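Local coordinates for protein glycosyl hydrolase, family 38 (Enterococcus faecalis, PDB 5KBP) that probably hydrolyses alpha-mannosides, as other family 38 glycosyl hydrolases do, and probably binds carbohydrate, at residues A222-L227 and E273-L278; L123-D128 and L188-W193; Y194-E199 and L228-V233; F130-Q135 and M175-P180. One frame throughout, in Å; residues are numbered along the deposited sequence.

Interaction 1: A222-L227 and E273-L278; sequences ASTNHL and ELPEDL
His226 and Glu273 supply the polar half of this contact, which sets the loop leading into strand 226-231 against the loop that follows helix 263-270. NE2 of His226 donates to Glu273 OE2 over 3.2 Å in an almost straight bond, 169° at the hydrogen. The oxygen lies in the plane of the imidazole, but the carboxylate is rotated 52° from that plane, and the donor reaches OE2 from above the carboxylate. A water 2.9 Å from Glu273 OE1 donates to it and is weakly tied to Asn225 ND2.

Behind this, Thr224 OG1 accepts from His226 N at 3.0 Å, an ST turn that shapes the approach to strand 226-231. The same rotation (chi1 74°) puts the methyl CG2 against Glu273 O, only 3.2 Å away.

Van der Waals packing makes up the remainder: Ser223 CB lies on Pro275 CG at 3.9 Å, and Leu278 CD1 sits beside the Ser223 hydroxyl, which bonds to Glu174.

Because His226 ND1 is bonded to the hydroxyl of Tyr10, both ring nitrogens are engaged and the orientation of the ring is fixed; the adjoining carboxylate would be expected to polarise the buried imidazole and raise its basicity.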
loop_
_atom_site.group_PDB
_atom_site.type_symbol
_atom_site.label_atom_id
_atom_site.label_comp_id
_atom_site.label_asym_id
_atom_site.label_seq_id
_atom_site.Cartn_x
_atom_site.Cartn_y
_atom_site.Cartn_z
ATOM N N ALA A 222 -26.360 -19.372 -32.783
ATOM C CA ALA A 222 -25.647 -18.715 -33.872
ATOM C C ALA A 222 -26.640 -18.233 -34.924
ATOM O O ALA A 222 -27.408 -19.030 -35.472
ATOM C CB ALA A 222 -24.627 -19.667 -34.489
ATOM N N SER A 223 -26.633 -16.928 -35.196
ATOM C CA SER A 223 -27.444 -16.357 -36.264
ATOM C C SER A 223 -26.750 -16.396 -37.617
ATOM O O SER A 223 -27.405 -16.169 -38.639
ATOM C CB SER A 223 -27.821 -14.909 -35.930
ATOM O OG SER A 223 -26.667 -14.135 -35.660
ATOM N N THR A 224 -25.448 -16.672 -37.645
ATOM C CA THR A 224 -24.675 -16.798 -38.872
ATOM C C THR A 224 -23.961 -18.145 -38.868
ATOM O O THR A 224 -24.036 -18.911 -37.902
ATOM C CB THR A 224 -23.663 -15.652 -39.016
ATOM O OG1 THR A 224 -22.577 -15.857 -38.103
ATOM C CG2 THR A 224 -24.319 -14.314 -38.709
ATOM N N ASN A 225 -23.260 -18.437 -39.961
ATOM C CA ASN A 225 -22.421 -19.626 -40.035
ATOM C C ASN A 225 -21.059 -19.423 -39.385
ATOM O O ASN A 225 -20.190 -20.292 -39.511
ATOM C CB ASN A 225 -22.241 -20.055 -41.493
ATOM C CG ASN A 225 -23.540 -20.504 -42.130
ATOM O OD1 ASN A 225 -24.397 -21.090 -41.469
ATOM N ND2 ASN A 225 -23.695 -20.226 -43.418
ATOM N N HIS A 226 -20.857 -18.301 -38.698
ATOM C CA HIS A 226 -19.586 -17.974 -38.068
ATOM C C HIS A 226 -19.716 -18.176 -36.563
ATOM O O HIS A 226 -20.533 -17.516 -35.910
ATOM C CB HIS A 226 -19.177 -16.539 -38.399
ATOM C CG HIS A 226 -19.107 -16.263 -39.870
ATOM N ND1 HIS A 226 -18.012 -16.594 -40.639
ATOM C CD2 HIS A 226 -20.002 -15.697 -40.714
ATOM C CE1 HIS A 226 -18.233 -16.239 -41.891
ATOM N NE2 HIS A 226 -19.433 -15.693 -41.964
ATOM N N LEU A 227 -18.912 -19.086 -36.021
ATOM C CA LEU A 227 -19.021 -19.525 -34.639
ATOM C C LEU A 227 -17.802 -19.070 -33.848
ATOM O O LEU A 227 -16.678 -19.086 -34.360
ATOM C CB LEU A 227 -19.154 -21.048 -34.576
ATOM C CG LEU A 227 -20.126 -21.645 -35.599
ATOM C CD1 LEU A 227 -19.874 -23.131 -35.784
ATOM C CD2 LEU A 227 -21.561 -21.391 -35.177
ATOM N N GLU A 273 -22.880 -10.994 -42.567
ATOM C CA GLU A 273 -23.973 -11.904 -42.883
ATOM C C GLU A 273 -25.017 -11.901 -41.773
ATOM O O GLU A 273 -25.537 -12.946 -41.375
ATOM C CB GLU A 273 -23.445 -13.315 -43.127
ATOM C CG GLU A 273 -22.317 -13.381 -44.146
ATOM C CD GLU A 273 -21.612 -14.724 -44.154
ATOM O OE1 GLU A 273 -22.101 -15.658 -43.486
ATOM O OE2 GLU A 273 -20.564 -14.843 -44.824
ATOM N N LEU A 274 -25.336 -10.720 -41.263
ATOM C CA LEU A 274 -26.263 -10.595 -40.144
ATOM C C LEU A 274 -27.702 -10.611 -40.651
ATOM O O LEU A 274 -28.034 -9.860 -41.573
ATOM C CB LEU A 274 -25.989 -9.306 -39.375
ATOM C CG LEU A 274 -25.901 -9.381 -37.851
ATOM C CD1 LEU A 274 -24.913 -10.453 -37.419
ATOM C CD2 LEU A 274 -25.505 -8.028 -37.283
ATOM N N PRO A 275 -28.575 -11.440 -40.081
ATOM C CA PRO A 275 -29.962 -11.490 -40.555
ATOM C C PRO A 275 -30.748 -10.254 -40.142
ATOM O O PRO A 275 -30.386 -9.525 -39.216
ATOM C CB PRO A 275 -30.519 -12.750 -39.887
ATOM C CG PRO A 275 -29.695 -12.908 -38.654
ATOM C CD PRO A 275 -28.317 -12.416 -39.009
ATOM N N GLU A 276 -31.856 -10.032 -40.853
ATOM C CA GLU A 276 -32.686 -8.858 -40.614
ATOM C C GLU A 276 -33.560 -8.990 -39.374
ATOM O O GLU A 276 -34.008 -7.969 -38.840
ATOM C CB GLU A 276 -33.571 -8.579 -41.832
ATOM C CG GLU A 276 -32.797 -8.226 -43.091
ATOM N N ASP A 277 -33.813 -10.210 -38.903
ATOM C CA ASP A 277 -34.649 -10.434 -37.731
ATOM C C ASP A 277 -33.856 -10.418 -36.430
ATOM O O ASP A 277 -34.302 -11.002 -35.435
ATOM C CB ASP A 277 -35.405 -11.758 -37.866
ATOM C CG ASP A 277 -34.492 -12.965 -37.765
ATOM O OD1 ASP A 277 -33.335 -12.880 -38.228
ATOM O OD2 ASP A 277 -34.930 -13.998 -37.216
ATOM N N LEU A 278 -32.697 -9.765 -36.414
ATOM C CA LEU A 278 -31.864 -9.751 -35.220
ATOM C C LEU A 278 -32.541 -8.964 -34.105
ATOM O O LEU A 278 -33.084 -7.879 -34.328
ATOM C CB LEU A 278 -30.496 -9.149 -35.535
ATOM C CG LEU A 278 -29.356 -9.569 -34.606
ATOM C CD1 LEU A 278 -29.043 -11.047 -34.790
ATOM C CD2 LEU A 278 -28.119 -8.720 -34.845
HETATM O O HOH W 1 -21.370 -18.110 -44.943
#

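Interaction 2: L123-D128 and L188-W193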
loop_
_atom_site.group_PDB
_atom_site.type_symbol
_atom_site.label_atom_id
_atom_site.label_comp_id
_atom_site.label_asym_id
_atom_site.label_seq_id
_atom_site.Cartn_x
_atom_site.Cartn_y
_atom_site.Cartn_z
ATOM N N LEU A 123 -13.302 -3.262 -29.776
ATOM C CA LEU A 123 -14.402 -4.028 -29.204
ATOM C C LEU A 123 -14.521 -3.698 -27.726
ATOM O O LEU A 123 -13.550 -3.847 -26.978
ATOM C CB LEU A 123 -14.185 -5.533 -29.395
ATOM C CG LEU A 123 -15.176 -6.446 -28.673
ATOM C CD1 LEU A 123 -16.562 -6.337 -29.293
ATOM C CD2 LEU A 123 -14.685 -7.886 -28.678
ATOM N N GLY A 124 -15.703 -3.254 -27.307
ATOM C CA GLY A 124 -15.985 -3.121 -25.891
ATOM C C GLY A 124 -15.954 -4.479 -25.222
ATOM O O GLY A 124 -16.672 -5.393 -25.634
ATOM N N TYR A 125 -15.124 -4.633 -24.197
ATOM C CA TYR A 125 -14.857 -5.934 -23.588
ATOM C C TYR A 125 -15.405 -5.929 -22.163
ATOM O O TYR A 125 -14.795 -5.355 -21.257
ATOM C CB TYR A 125 -13.360 -6.235 -23.621
ATOM C CG TYR A 125 -13.006 -7.705 -23.564
ATOM C CD1 TYR A 125 -13.408 -8.576 -24.567
ATOM C CD2 TYR A 125 -12.245 -8.216 -22.521
ATOM C CE1 TYR A 125 -13.078 -9.921 -24.523
ATOM C CE2 TYR A 125 -11.909 -9.556 -22.468
ATOM C CZ TYR A 125 -12.328 -10.404 -23.472
ATOM O OH TYR A 125 -11.996 -11.738 -23.422
ATOM N N PHE A 126 -16.556 -6.572 -21.971
ATOM C CA PHE A 126 -17.179 -6.714 -20.653
ATOM C C PHE A 126 -17.491 -8.184 -20.383
ATOM O O PHE A 126 -18.649 -8.557 -20.175
ATOM C CB PHE A 126 -18.449 -5.870 -20.559
ATOM C CG PHE A 126 -18.250 -4.427 -20.915
ATOM C CD1 PHE A 126 -17.860 -3.511 -19.955
ATOM C CD2 PHE A 126 -18.466 -3.984 -22.210
ATOM C CE1 PHE A 126 -17.681 -2.182 -20.276
ATOM C CE2 PHE A 126 -18.288 -2.654 -22.539
ATOM C CZ PHE A 126 -17.896 -1.754 -21.570
ATOM N N PRO A 127 -16.471 -9.047 -20.354
ATOM C CA PRO A 127 -16.754 -10.489 -20.282
ATOM C C PRO A 127 -17.343 -10.932 -18.955
ATOM O O PRO A 127 -18.100 -11.911 -18.927
ATOM C CB PRO A 127 -15.379 -11.123 -20.529
ATOM C CG PRO A 127 -14.418 -10.116 -20.006
ATOM C CD PRO A 127 -15.025 -8.765 -20.292
ATOM N N ASP A 128 -17.032 -10.242 -17.855
ATOM C CA ASP A 128 -17.462 -10.677 -16.532
ATOM C C ASP A 128 -18.044 -9.531 -15.709
ATOM O O ASP A 128 -18.103 -9.629 -14.479
ATOM C CB ASP A 128 -16.295 -11.329 -15.784
ATOM C CG ASP A 128 -16.754 -12.272 -14.693
ATOM O OD1 ASP A 128 -17.882 -12.796 -14.800
ATOM O OD2 ASP A 128 -15.988 -12.488 -13.731
ATOM N N LEU A 188 -22.207 -8.651 -28.910
ATOM C CA LEU A 188 -21.708 -10.018 -29.024
ATOM C C LEU A 188 -21.795 -10.666 -27.648
ATOM O O LEU A 188 -21.038 -10.310 -26.739
ATOM C CB LEU A 188 -20.275 -10.037 -29.556
ATOM C CG LEU A 188 -19.637 -11.410 -29.789
ATOM C CD1 LEU A 188 -20.466 -12.224 -30.771
ATOM C CD2 LEU A 188 -18.204 -11.266 -30.280
ATOM N N LEU A 189 -22.713 -11.613 -27.496
ATOM C CA LEU A 189 -22.961 -12.267 -26.219
ATOM C C LEU A 189 -22.196 -13.581 -26.147
ATOM O O LEU A 189 -22.247 -14.388 -27.080
ATOM C CB LEU A 189 -24.455 -12.522 -26.020
ATOM C CG LEU A 189 -24.828 -13.430 -24.845
ATOM C CD1 LEU A 189 -24.501 -12.765 -23.516
ATOM C CD2 LEU A 189 -26.295 -13.824 -24.912
ATOM N N PHE A 190 -21.488 -13.791 -25.035
ATOM C CA PHE A 190 -20.886 -15.089 -24.739
ATOM C C PHE A 190 -21.997 -15.992 -24.211
ATOM O O PHE A 190 -22.140 -16.229 -23.009
ATOM C CB PHE A 190 -19.741 -14.949 -23.742
ATOM C CG PHE A 190 -18.633 -14.045 -24.209
ATOM C CD1 PHE A 190 -17.886 -14.365 -25.329
ATOM C CD2 PHE A 190 -18.330 -12.882 -23.519
ATOM C CE1 PHE A 190 -16.867 -13.537 -25.761
ATOM C CE2 PHE A 190 -17.311 -12.051 -23.944
ATOM C CZ PHE A 190 -16.577 -12.380 -25.067
ATOM N N ALA A 191 -22.815 -16.492 -25.144
ATOM C CA ALA A 191 -23.988 -17.274 -24.764
ATOM C C ALA A 191 -23.598 -18.579 -24.086
ATOM O O ALA A 191 -24.378 -19.128 -23.300
ATOM C CB ALA A 191 -24.859 -17.548 -25.989
ATOM N N ASN A 192 -22.405 -19.093 -24.381
ATOM C CA ASN A 192 -21.838 -20.235 -23.678
ATOM C C ASN A 192 -20.623 -19.831 -22.849
ATOM O O ASN A 192 -19.681 -20.612 -22.696
ATOM C CB ASN A 192 -21.475 -21.346 -24.662
ATOM C CG ASN A 192 -22.682 -22.153 -25.096
ATOM O OD1 ASN A 192 -23.107 -23.075 -24.401
ATOM N ND2 ASN A 192 -23.241 -21.810 -26.251
ATOM N N TRP A 193 -20.636 -18.600 -22.326
ATOM C CA TRP A 193 -19.575 -18.045 -21.489
ATOM C C TRP A 193 -18.278 -17.874 -22.272
ATOM O O TRP A 193 -18.132 -18.414 -23.373
ATOM C CB TRP A 193 -19.356 -18.920 -20.249
ATOM C CG TRP A 193 -18.787 -18.187 -19.073
ATOM C CD1 TRP A 193 -17.657 -18.507 -18.379
ATOM C CD2 TRP A 193 -19.320 -17.009 -18.452
ATOM N NE1 TRP A 193 -17.455 -17.604 -17.364
ATOM C CE2 TRP A 193 -18.460 -16.674 -17.388
ATOM C CE3 TRP A 193 -20.441 -16.206 -18.692
ATOM C CZ2 TRP A 193 -18.686 -15.572 -16.563
ATOM C CZ3 TRP A 193 -20.661 -15.111 -17.874
ATOM C CH2 TRP A 193 -19.788 -14.805 -16.825
#
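Pro127 and Phe190 bring the two backbones nearest, with CA atoms 7.6 Å apart, just past the C-terminal ends of strands 124-126 and 184-189, two parallel members of the mixed sheet of this alpha/beta domain that have strand 147-150 between them. Phe190 is the centre of an inverse gamma turn and the first residue of a type I beta turn ending at Trp193, so the chain folds back as it leaves the sheet.

Apolar contacts gather round the Phe190 ring. Its CE2 lies 4.0 Å from both CA and CB of Pro127, while CE1 of Tyr125 comes to its edge, near the ring plane, 4.3 Å from Phe190 CZ. Pro127 CB also sits over one face of the Tyr125 ring, offset toward the rim, which links the three groups.

Farther out, Asp128 meets Trp193, its carboxylate almost perpendicular to the indole (85°). Asp128 OD1, salt-bridged to Arg152, faces the benzo edge of Trp193 near the ring plane, 3.4 Å from both CZ2 and CH2.

Interaction 3: Y194-E199 and L228-V233; sequences YSNGNE and LMMNGV
Asn196 grips the strand 228-231 with both ends of its amide. OD1 accepts from Met230 N at 2.8 Å (164° at the hydrogen), and ND2 donates a hydrogen bond to Leu228 O at 3.1 Å, lying in that carbonyl's plane on a lone pair. These are neighbouring backbone groups on one edge of the strand, which is outermost in its parallel sheet within this chain; the opposite edge is paired with strand 7-13. The side chain reaches them because CG is tucked between its own backbone N and carbonyl carbon (chi1 62°).

Two further bonds follow down the chain. Gly197 N approaches Met230 O from above the carbonyl plane, a bent bond of 3.0 Å, whereas Asn231 ND2 meets Gly197 O at 2.9 Å almost in line (174°). Ser13 holds the other end of the Asn231 amide.

Packing surrounds this polar row. The doubly bent Met229 brings SD to 3.3 Å from Asn196 ND2 and lays CE beside Gly197. At the far end the Val233 branches divide: CG2 sits 3.5 Å from Ser195 CB and CG1 3.4 Å from Asn198 ND2. Phe481 of the second subunit packs on the same valine.

Within a type I turn from Ser195 to Asn198, the asparagine amide thus bonds to the strand edge as a neighbouring strand's backbone would, while the inverse gamma turn centred on Asn231 ends the strand at the C-terminal edge of the parallel sheet.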
loop_
_atom_site.group_PDB
_atom_site.type_symbol
_atom_site.label_atom_id
_atom_site.label_comp_id
_atom_site.label_asym_id
_atom_site.label_seq_id
_atom_site.Cartn_x
_atom_site.Cartn_y
_atom_site.Cartn_z
ATOM N N TYR A 194 -17.331 -17.110 -21.722
ATOM C CA TYR A 194 -16.049 -16.891 -22.381
ATOM C C TYR A 194 -15.071 -18.044 -22.175
ATOM O O TYR A 194 -13.856 -17.841 -22.280
ATOM C CB TYR A 194 -15.422 -15.574 -21.908
ATOM C CG TYR A 194 -15.294 -15.419 -20.405
ATOM C CD1 TYR A 194 -14.285 -16.067 -19.700
ATOM C CD2 TYR A 194 -16.164 -14.601 -19.697
ATOM C CE1 TYR A 194 -14.161 -15.919 -18.328
ATOM C CE2 TYR A 194 -16.046 -14.446 -18.328
ATOM C CZ TYR A 194 -15.044 -15.107 -17.649
ATOM O OH TYR A 194 -14.928 -14.953 -16.286
ATOM N N SER A 195 -15.573 -19.248 -21.895
ATOM C CA SER A 195 -14.726 -20.406 -21.657
ATOM C C SER A 195 -15.177 -21.637 -22.433
ATOM O O SER A 195 -14.726 -22.746 -22.123
ATOM C CB SER A 195 -14.679 -20.734 -20.161
ATOM O OG SER A 195 -15.983 -20.941 -19.646
ATOM N N ASN A 196 -16.050 -21.474 -23.429
ATOM C CA ASN A 196 -16.571 -22.633 -24.150
ATOM C C ASN A 196 -15.475 -23.358 -24.920
ATOM O O ASN A 196 -15.563 -24.573 -25.126
ATOM C CB ASN A 196 -17.692 -22.206 -25.097
ATOM C CG ASN A 196 -17.217 -21.239 -26.163
ATOM O OD1 ASN A 196 -16.359 -20.394 -25.914
ATOM N ND2 ASN A 196 -17.773 -21.363 -27.363
ATOM N N GLY A 197 -14.439 -22.640 -25.345
ATOM C CA GLY A 197 -13.359 -23.255 -26.093
ATOM C C GLY A 197 -12.098 -23.467 -25.283
ATOM O O GLY A 197 -11.003 -23.554 -25.847
ATOM N N ASN A 198 -12.235 -23.562 -23.963
ATOM C CA ASN A 198 -11.072 -23.715 -23.100
ATOM C C ASN A 198 -10.544 -25.143 -23.168
ATOM O O ASN A 198 -11.315 -26.106 -23.103
ATOM C CB ASN A 198 -11.425 -23.348 -21.660
ATOM C CG ASN A 198 -10.205 -23.273 -20.764
ATOM O OD1 ASN A 198 -9.144 -22.811 -21.179
ATOM N ND2 ASN A 198 -10.348 -23.738 -19.527
ATOM N N GLU A 199 -9.221 -25.271 -23.305
ATOM C CA GLU A 199 -8.521 -26.557 -23.316
ATOM C C GLU A 199 -9.101 -27.488 -24.388
ATOM O O GLU A 199 -9.791 -28.470 -24.107
ATOM C CB GLU A 199 -8.562 -27.212 -21.930
ATOM C CG GLU A 199 -8.048 -26.315 -20.817
ATOM C CD GLU A 199 -7.751 -27.076 -19.540
ATOM O OE1 GLU A 199 -7.247 -28.216 -19.630
ATOM O OE2 GLU A 199 -8.024 -26.538 -18.447
ATOM N N LEU A 228 -18.028 -18.674 -32.598
ATOM C CA LEU A 228 -16.984 -18.130 -31.737
ATOM C C LEU A 228 -16.679 -19.118 -30.618
ATOM O O LEU A 228 -17.565 -19.454 -29.824
ATOM C CB LEU A 228 -17.406 -16.778 -31.158
ATOM C CG LEU A 228 -16.377 -16.059 -30.281
ATOM C CD1 LEU A 228 -15.175 -15.613 -31.097
ATOM C CD2 LEU A 228 -17.007 -14.875 -29.565
ATOM N N MET A 229 -15.432 -19.579 -30.561
ATOM C CA MET A 229 -14.941 -20.428 -29.482
ATOM C C MET A 229 -13.901 -19.642 -28.694
ATOM O O MET A 229 -12.849 -19.284 -29.237
ATOM C CB MET A 229 -14.339 -21.725 -30.023
ATOM C CG MET A 229 -15.301 -22.586 -30.823
ATOM S SD MET A 229 -16.711 -23.169 -29.867
ATOM C CE MET A 229 -15.883 -24.051 -28.547
ATOM N N MET A 230 -14.194 -19.374 -27.426
ATOM C CA MET A 230 -13.302 -18.601 -26.568
ATOM C C MET A 230 -12.328 -19.554 -25.883
ATOM O O MET A 230 -12.701 -20.280 -24.956
ATOM C CB MET A 230 -14.106 -17.793 -25.554
ATOM C CG MET A 230 -14.984 -16.728 -26.192
ATOM S SD MET A 230 -14.027 -15.517 -27.129
ATOM C CE MET A 230 -13.012 -14.825 -25.826
ATOM N N ASN A 231 -11.075 -19.541 -26.338
ATOM C CA ASN A 231 -10.055 -20.482 -25.874
ATOM C C ASN A 231 -9.329 -19.877 -24.673
ATOM O O ASN A 231 -8.223 -19.339 -24.771
ATOM C CB ASN A 231 -9.106 -20.828 -27.017
ATOM C CG ASN A 231 -7.932 -21.672 -26.572
ATOM O OD1 ASN A 231 -6.779 -21.278 -26.737
ATOM N ND2 ASN A 231 -8.217 -22.836 -26.003
ATOM N N GLY A 232 -9.973 -19.976 -23.518
ATOM C CA GLY A 232 -9.402 -19.452 -22.293
ATOM C C GLY A 232 -10.450 -19.357 -21.208
ATOM O O GLY A 232 -11.625 -19.677 -21.413
ATOM N N VAL A 233 -9.995 -18.901 -20.038
ATOM C CA VAL A 233 -10.846 -18.762 -18.860
ATOM C C VAL A 233 -10.075 -17.970 -17.804
ATOM O O VAL A 233 -8.982 -17.462 -18.079
ATOM C CB VAL A 233 -11.306 -20.144 -18.343
ATOM C CG1 VAL A 233 -10.169 -20.876 -17.652
ATOM C CG2 VAL A 233 -12.544 -20.036 -17.446
#

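Interaction 4: F130-Q135 and M175-P180; sequences FGNMGQ and MWWEGP
Trp177 drives its benzo edge at Asn132, the buried end of a contact between the loop before helix 136-141 and strand 174-178. Asn132 CB lies near the indole plane, 3.5 Å from Trp177 CH2, and the Asn132 amide stands almost perpendicular to the rings (87°). The indole extends across the gap because its CG is anti to the backbone N (chi1 -164°). Its NE1 is hydrogen-bonded to Gly283 O, while the opposite end of the ring system is packed against Asn132. Met133 O stands 3.8 Å from Trp177 CZ2.

The other end, at the partly exposed Pro180, lies nearer the solvent. One approach there is close, Pro180 CD to Gly134 O at 3.2 Å; otherwise the contacts are longer, and the Gln135 amide merely leans on the proline, with CD 3.7 Å from Pro180 CG. A bend at chi2 (-80°) brings the end of the glutamine back to this carbon. Its amide is occupied elsewhere, by Gln138 and by the carbonyls of Tyr693 and Phe890 from the C-terminal part of the chain.

With Gln135 in the N-cap position, the arrangement belongs to an alpha/beta domain: the loop joining strand 124-126 to helix 136-141 is packed against a further strand of the mixed sheet, with Trp177 lying between Phe150 and the start of the helix.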
loop_
_atom_site.group_PDB
_atom_site.type_symbol
_atom_site.label_atom_id
_atom_site.label_comp_id
_atom_site.label_asym_id
_atom_site.label_seq_id
_atom_site.Cartn_x
_atom_site.Cartn_y
_atom_site.Cartn_z
ATOM N N PHE A 130 -20.460 -7.300 -13.705
ATOM C CA PHE A 130 -21.686 -7.559 -12.950
ATOM C C PHE A 130 -22.707 -6.491 -13.320
ATOM O O PHE A 130 -22.844 -5.468 -12.647
ATOM C CB PHE A 130 -21.412 -7.564 -11.450
ATOM C CG PHE A 130 -20.273 -8.459 -11.036
ATOM C CD1 PHE A 130 -19.972 -9.610 -11.748
ATOM C CD2 PHE A 130 -19.505 -8.146 -9.926
ATOM C CE1 PHE A 130 -18.923 -10.426 -11.363
ATOM C CE2 PHE A 130 -18.460 -8.958 -9.535
ATOM C CZ PHE A 130 -18.168 -10.100 -10.254
ATOM N N GLY A 131 -23.436 -6.730 -14.406
ATOM C CA GLY A 131 -24.394 -5.755 -14.889
ATOM C C GLY A 131 -23.739 -4.680 -15.730
ATOM O O GLY A 131 -22.651 -4.201 -15.399
ATOM N N ASN A 132 -24.389 -4.292 -16.823
ATOM C CA ASN A 132 -23.837 -3.322 -17.756
ATOM C C ASN A 132 -24.680 -2.053 -17.761
ATOM O O ASN A 132 -25.913 -2.115 -17.787
ATOM C CB ASN A 132 -23.751 -3.910 -19.166
ATOM C CG ASN A 132 -22.656 -4.953 -19.292
ATOM O OD1 ASN A 132 -21.510 -4.631 -19.607
ATOM N ND2 ASN A 132 -23.002 -6.210 -19.042
ATOM N N MET A 133 -24.000 -0.909 -17.736
ATOM C CA MET A 133 -24.673 0.382 -17.697
ATOM C C MET A 133 -25.518 0.594 -18.948
ATOM O O MET A 133 -25.201 0.102 -20.035
ATOM C CB MET A 133 -23.643 1.504 -17.566
ATOM C CG MET A 133 -22.607 1.495 -18.678
ATOM S SD MET A 133 -21.339 2.757 -18.529
ATOM C CE MET A 133 -20.470 2.204 -17.073
ATOM N N GLY A 134 -26.608 1.348 -18.785
ATOM C CA GLY A 134 -27.506 1.592 -19.901
ATOM C C GLY A 134 -26.894 2.437 -21.001
ATOM O O GLY A 134 -27.252 2.284 -22.173
ATOM N N GLN A 135 -25.971 3.331 -20.651
ATOM C CA GLN A 135 -25.346 4.224 -21.621
ATOM C C GLN A 135 -24.162 3.594 -22.347
ATOM O O GLN A 135 -23.396 4.325 -22.985
ATOM C CB GLN A 135 -24.897 5.517 -20.933
ATOM C CG GLN A 135 -26.021 6.492 -20.612
ATOM C CD GLN A 135 -26.453 7.316 -21.814
ATOM O OE1 GLN A 135 -26.275 6.908 -22.962
ATOM N NE2 GLN A 135 -27.020 8.488 -21.552
ATOM N N MET A 175 -26.702 -9.549 -31.294
ATOM C CA MET A 175 -27.867 -8.712 -31.045
ATOM C C MET A 175 -27.485 -7.253 -31.230
ATOM O O MET A 175 -26.304 -6.896 -31.275
ATOM C CB MET A 175 -28.429 -8.951 -29.639
ATOM C CG MET A 175 -27.537 -8.421 -28.524
ATOM S SD MET A 175 -27.898 -9.156 -26.920
ATOM C CE MET A 175 -27.483 -10.869 -27.241
ATOM N N TRP A 176 -28.508 -6.411 -31.339
ATOM C CA TRP A 176 -28.326 -4.969 -31.332
ATOM C C TRP A 176 -28.543 -4.441 -29.922
ATOM O O TRP A 176 -29.469 -4.864 -29.224
ATOM C CB TRP A 176 -29.293 -4.287 -32.302
ATOM C CG TRP A 176 -29.082 -4.678 -33.729
ATOM C CD1 TRP A 176 -29.945 -5.375 -34.523
ATOM C CD2 TRP A 176 -27.926 -4.407 -34.530
ATOM N NE1 TRP A 176 -29.401 -5.548 -35.773
ATOM C CE2 TRP A 176 -28.162 -4.964 -35.803
ATOM C CE3 TRP A 176 -26.716 -3.745 -34.297
ATOM C CZ2 TRP A 176 -27.233 -4.880 -36.838
ATOM C CZ3 TRP A 176 -25.795 -3.663 -35.327
ATOM C CH2 TRP A 176 -26.059 -4.227 -36.581
ATOM N N TRP A 177 -27.679 -3.522 -29.503
ATOM C CA TRP A 177 -27.768 -2.911 -28.183
ATOM C C TRP A 177 -28.013 -1.420 -28.370
ATOM O O TRP A 177 -27.125 -0.692 -28.828
ATOM C CB TRP A 177 -26.503 -3.170 -27.369
ATOM C CG TRP A 177 -26.678 -2.910 -25.907
ATOM C CD1 TRP A 177 -27.813 -2.487 -25.279
ATOM C CD2 TRP A 177 -25.686 -3.061 -24.885
ATOM N NE1 TRP A 177 -27.588 -2.362 -23.930
ATOM C CE2 TRP A 177 -26.290 -2.708 -23.663
ATOM C CE3 TRP A 177 -24.345 -3.459 -24.886
ATOM C CZ2 TRP A 177 -25.600 -2.740 -22.454
ATOM C CZ3 TRP A 177 -23.663 -3.491 -23.684
ATOM C CH2 TRP A 177 -24.291 -3.135 -22.486
ATOM N N GLU A 178 -29.212 -0.971 -28.016
ATOM C CA GLU A 178 -29.612 0.422 -28.161
ATOM C C GLU A 178 -29.686 1.073 -26.788
ATOM O O GLU A 178 -30.343 0.549 -25.883
ATOM C CB GLU A 178 -30.959 0.525 -28.879
ATOM C CG GLU A 178 -31.459 1.944 -29.073
ATOM C CD GLU A 178 -32.730 2.002 -29.900
ATOM O OE1 GLU A 178 -32.998 1.040 -30.651
ATOM O OE2 GLU A 178 -33.463 3.007 -29.793
ATOM N N GLY A 179 -29.011 2.212 -26.635
ATOM C CA GLY A 179 -29.028 2.933 -25.386
ATOM C C GLY A 179 -30.233 3.840 -25.268
ATOM O O GLY A 179 -31.092 3.920 -26.157
ATOM N N PRO A 180 -30.310 4.551 -24.138
ATOM C CA PRO A 180 -31.436 5.476 -23.933
ATOM C C PRO A 180 -31.447 6.644 -24.902
ATOM O O PRO A 180 -32.517 7.219 -25.136
ATOM C CB PRO A 180 -31.244 5.948 -22.486
ATOM C CG PRO A 180 -29.784 5.773 -22.225
ATOM C CD PRO A 180 -29.375 4.552 -23.001
#

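Overall arrangement
From the N terminus, 123-128 opens interaction 2 and 130-135 opens interaction 4. Interaction 4 closes first, at 175-180, and interaction 2 follows at 188-193, so the shorter loop lies within the longer one; their second segments sit on adjacent strands of the mixed sheet. The next residues, 194-199, begin interaction 3. Interaction 1 starts at 222-227 before interaction 3 closes at 228-233, and itself closes only at 273-278, so these two cross while sharing strand 226-231. Packing of Phe190 on Met230, between interactions 2 and 3, ties the mixed sheet to the parallel one, and Leu278 on Trp176 joins the loop of 273-278 to strand 174-178.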